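Local structure of listeriolysin O (Listeria monocytogenes, 4CDB) at residues G122-N125 with Q126-K129; L296-I299 with I300-S304. The protein binds cholesterol-containing host membranes, changes conformation and inserts as an oligomeric pore that lyses the cell. All blocks are in the same frame, centred on the assembly; numbering follows the deposited sequence.

Contact 1 of 2, residues G122-N125 with Q126-K129; sequences GMTN and QDNK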
loop_
_atom_site.group_PDB
_atom_site.type_symbol
_atom_site.label_atom_id
_atom_site.label_comp_id
_atom_site.label_asym_id
_atom_site.label_seq_id
_atom_site.Cartn_x
_atom_site.Cartn_y
_atom_site.Cartn_z
ATOM N N GLY A 122 22.509 22.958 10.168
ATOM C CA GLY A 122 23.243 24.142 10.580
ATOM C C GLY A 122 24.109 23.999 11.819
ATOM O O GLY A 122 25.034 24.788 12.022
ATOM N N MET A 123 23.817 22.997 12.646
ATOM C CA MET A 123 24.506 22.835 13.925
ATOM C C MET A 123 25.957 22.384 13.754
ATOM O O MET A 123 26.289 21.661 12.815
ATOM C CB MET A 123 23.745 21.856 14.824
ATOM C CG MET A 123 22.255 22.147 14.918
ATOM S SD MET A 123 21.386 21.112 16.114
ATOM C CE MET A 123 22.014 21.804 17.647
ATOM N N THR A 124 26.820 22.822 14.665
ATOM C CA THR A 124 28.226 22.436 14.633
ATOM C C THR A 124 28.388 21.032 15.203
ATOM O O THR A 124 27.475 20.503 15.836
ATOM C CB THR A 124 29.109 23.405 15.444
ATOM O OG1 THR A 124 28.811 23.275 16.840
ATOM C CG2 THR A 124 28.882 24.847 15.005
ATOM N N ASN A 125 29.558 20.437 14.990
ATOM C CA ASN A 125 29.839 19.102 15.510
ATOM C C ASN A 125 29.991 19.074 17.032
ATOM O O ASN A 125 30.222 18.022 17.625
ATOM C CB ASN A 125 31.063 18.493 14.817
ATOM C CG ASN A 125 30.713 17.839 13.490
ATOM O OD1 ASN A 125 29.798 17.018 13.415
ATOM N ND2 ASN A 125 31.432 18.208 12.436
ATOM N N GLN A 126 29.847 20.238 17.655
ATOM C CA GLN A 126 29.842 20.336 19.106
ATOM C C GLN A 126 28.438 20.655 19.617
ATOM O O GLN A 126 28.074 20.273 20.729
ATOM C CB GLN A 126 30.832 21.405 19.580
ATOM C CG GLN A 126 32.292 21.113 19.246
ATOM C CD GLN A 126 32.644 21.397 17.795
ATOM O OE1 GLN A 126 32.088 22.302 17.171
ATOM N NE2 GLN A 126 33.575 20.620 17.251
ATOM N N ASP A 127 27.655 21.351 18.794
ATOM C CA ASP A 127 26.303 21.776 19.162
ATOM C C ASP A 127 25.257 20.664 19.055
ATOM O O ASP A 127 24.278 20.656 19.803
ATOM C CB ASP A 127 25.861 22.963 18.296
ATOM C CG ASP A 127 25.833 24.273 19.065
ATOM O OD1 ASP A 127 25.695 24.235 20.306
ATOM O OD2 ASP A 127 25.942 25.344 18.427
ATOM N N ASN A 128 25.453 19.736 18.122
ATOM C CA ASN A 128 24.452 18.700 17.873
ATOM C C ASN A 128 24.541 17.489 18.807
ATOM O O ASN A 128 23.786 16.531 18.656
ATOM C CB ASN A 128 24.483 18.252 16.405
ATOM C CG ASN A 128 25.864 17.795 15.954
ATOM O OD1 ASN A 128 26.715 17.444 16.769
ATOM N ND2 ASN A 128 26.086 17.794 14.643
ATOM N N LYS A 129 25.451 17.540 19.775
ATOM C CA LYS A 129 25.669 16.412 20.677
ATOM C C LYS A 129 25.403 16.773 22.135
ATOM O O LYS A 129 25.492 17.937 22.520
ATOM C CB LYS A 129 27.097 15.881 20.530
ATOM C CG LYS A 129 27.475 15.471 19.116
ATOM C CD LYS A 129 28.943 15.079 19.033
ATOM C CE LYS A 129 29.385 14.896 17.587
ATOM N NZ LYS A 129 28.543 13.905 16.864
#
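Met123 and Thr124 meet Asp127 and Asn128 across a tight turn in the loop between strands 114-118 and 129-132. From its base outward, the Met123 side chain starts with CB against Asn128 CB, 4.0 Å away. CG and SD carry the chain onward, and the bend at chi3 (71°) brings methyl CE back to within 3.3 Å of Asp127 O. That same carbonyl takes a hydrogen bond from Arg150 of helix 137-152, while Met123 also touches Tyr155 and Ile118. Thr124 opens the turn as the first residue of an ST motif. Its hydroxyl stands between the backbone N and the carbonyl carbon (chi1 68°), close over the amides that follow: Asp127 N donates to Thr124 OG1 at 3.0 Å, and Gln126 N adds a weak bond at 3.3 Å. Thr124 O receives Asn128 N at 3.1 Å, nearly in line with the carbonyl, together with a weak bond from Asp127 N. Farther along, the extended methylene chain of Lys129 runs past Asn125, with CE 3.2 Å from Asn125 O. The chemistry is mainly polar, consistent with a surface turn held largely by local bonds, two of them weak, while Met123 supplies its apolar side.

Contact 2 of 2, residues L296-I299 with I300-S304; sequences LTNI and IKNSS
Leu296 meets Ile300 through its carbonyl, which accepts Ile300 N at 3.1 Å in a nearly straight helical bond (168° at the hydrogen). Ile300 also lays CG1 against the same oxygen, 3.2 Å from Leu296 O, because CG1 sits beside its own backbone N (chi1 -66°). The Leu296 side chain packs on Ala280 of helix 277-286. One residue on, Thr297 O takes Lys301 N at 3.1 Å, with the donor tilted out of the carbonyl plane; the Thr297 hydroxyl turns back to bond Asp293 O. Asn298 O faces the residue that leaves the helix, accepting Asn302 N at 3.2 Å. The side chains of these two asparagines run across one another, their amide planes 37° apart, and Asn298 OD1 lies 3.0 Å from Asn302 ND2. The modelled approach of Asn302 ND2 to Asn298 O is too short to be trusted in detail. Ile299 completes the walk. Asn302 N also reaches Ile299 O, in a weak bond, and Ser303 OG is modelled implausibly close to that oxygen, so its bond is doubtful too. Ile299 shares Ala280 with Leu296, whereas Ile300 reaches Ala284 and Ser303 reaches Phe281. Beyond the last helical turn, Ser303 N still bonds Ile300 O at 3.2 Å, just where the chain swings toward strand 303-310. The arrangement is a helix C-terminus followed, after the non-helical Asn302, by the strand that continues to residue 310. Residues up to Ser303 belong to a region assigned as a transmembrane beta strand of the pore. The helical state seen here is consistent with the soluble form; in other cholesterol-dependent cytolysins such helices refold into membrane-spanning hairpins.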
loop_
_atom_site.group_PDB
_atom_site.type_symbol
_atom_site.label_atom_id
_atom_site.label_comp_id
_atom_site.label_asym_id
_atom_site.label_seq_id
_atom_site.Cartn_x
_atom_site.Cartn_y
_atom_site.Cartn_z
ATOM N N LEU A 296 -9.386 8.339 -15.588
ATOM C CA LEU A 296 -8.779 8.553 -14.281
ATOM C C LEU A 296 -9.623 9.535 -13.481
ATOM O O LEU A 296 -9.786 9.390 -12.269
ATOM C CB LEU A 296 -7.356 9.093 -14.436
ATOM C CG LEU A 296 -6.368 8.277 -15.272
ATOM C CD1 LEU A 296 -5.020 8.978 -15.334
ATOM C CD2 LEU A 296 -6.216 6.872 -14.717
ATOM N N THR A 297 -10.163 10.533 -14.174
ATOM C CA THR A 297 -10.990 11.557 -13.546
ATOM C C THR A 297 -12.277 10.952 -12.986
ATOM O O THR A 297 -12.778 11.387 -11.949
ATOM C CB THR A 297 -11.337 12.687 -14.542
ATOM O OG1 THR A 297 -10.134 13.166 -15.159
ATOM C CG2 THR A 297 -12.028 13.840 -13.832
ATOM N N ASN A 298 -12.799 9.939 -13.670
ATOM C CA ASN A 298 -14.025 9.275 -13.237
ATOM C C ASN A 298 -13.796 8.395 -12.013
ATOM O O ASN A 298 -14.611 8.378 -11.092
ATOM C CB ASN A 298 -14.627 8.449 -14.376
ATOM C CG ASN A 298 -16.121 8.237 -14.217
ATOM O OD1 ASN A 298 -16.561 7.294 -13.560
ATOM N ND2 ASN A 298 -16.910 9.118 -14.822
ATOM N N ILE A 299 -12.687 7.661 -12.012
ATOM C CA ILE A 299 -12.326 6.822 -10.875
ATOM C C ILE A 299 -12.181 7.670 -9.614
ATOM O O ILE A 299 -12.734 7.338 -8.566
ATOM C CB ILE A 299 -11.021 6.038 -11.137
ATOM C CG1 ILE A 299 -11.218 5.045 -12.283
ATOM C CG2 ILE A 299 -10.566 5.310 -9.880
ATOM C CD1 ILE A 299 -9.998 4.196 -12.575
ATOM N N ILE A 300 -11.452 8.777 -9.736
ATOM C CA ILE A 300 -11.226 9.698 -8.623
ATOM C C ILE A 300 -12.532 10.280 -8.085
ATOM O O ILE A 300 -12.721 10.379 -6.871
ATOM C CB ILE A 300 -10.257 10.836 -9.022
ATOM C CG1 ILE A 300 -8.867 10.261 -9.295
ATOM C CG2 ILE A 300 -10.181 11.903 -7.938
ATOM C CD1 ILE A 300 -7.827 11.297 -9.643
ATOM N N LYS A 301 -13.432 10.648 -8.992
ATOM C CA LYS A 301 -14.744 11.172 -8.621
ATOM C C LYS A 301 -15.533 10.171 -7.778
ATOM O O LYS A 301 -16.282 10.555 -6.878
ATOM C CB LYS A 301 -15.539 11.541 -9.877
ATOM C CG LYS A 301 -16.941 12.065 -9.603
ATOM C CD LYS A 301 -16.902 13.376 -8.833
ATOM C CE LYS A 301 -18.302 13.853 -8.474
ATOM N NZ LYS A 301 -18.978 12.927 -7.523
ATOM N N ASN A 302 -15.352 8.888 -8.072
ATOM C CA ASN A 302 -16.071 7.830 -7.371
ATOM C C ASN A 302 -15.184 7.063 -6.390
ATOM O O ASN A 302 -15.442 5.900 -6.079
ATOM C CB ASN A 302 -16.716 6.870 -8.374
ATOM C CG ASN A 302 -17.498 7.596 -9.458
ATOM O OD1 ASN A 302 -18.669 7.935 -9.277
ATOM N ND2 ASN A 302 -16.851 7.838 -10.592
ATOM N N SER A 303 -14.136 7.720 -5.902
ATOM C CA SER A 303 -13.247 7.115 -4.917
ATOM C C SER A 303 -13.228 7.938 -3.634
ATOM O O SER A 303 -13.342 9.163 -3.675
ATOM C CB SER A 303 -11.826 6.995 -5.472
ATOM O OG SER A 303 -11.801 6.230 -6.663
ATOM N N SER A 304 -13.080 7.261 -2.500
ATOM C CA SER A 304 -13.018 7.929 -1.203
ATOM C C SER A 304 -11.676 7.687 -0.513
ATOM O O SER A 304 -10.876 6.869 -0.966
ATOM C CB SER A 304 -14.161 7.450 -0.309
ATOM O OG SER A 304 -14.071 6.055 -0.082
#

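Contacts 1 and 2 are far apart, about 48 Å between centres, and share no helix or strand. Contact 1 is a surface turn bridging two neighbouring strands of the large antiparallel sheet, whereas contact 2, partly buried and nearer the centre of the molecule, joins the end of helix 294-301 to strand 303-310 of that sheet. Both rely on carbonyls that collect backbone N-H groups, but residues 122-129 add a threonine hydroxyl as a local acceptor, while 296-304 continue a helical pattern and turn aliphatic side chains toward helix 277-286. Of the two, contact 2 alone falls, up to Ser303, in a region assigned to insert into the membrane.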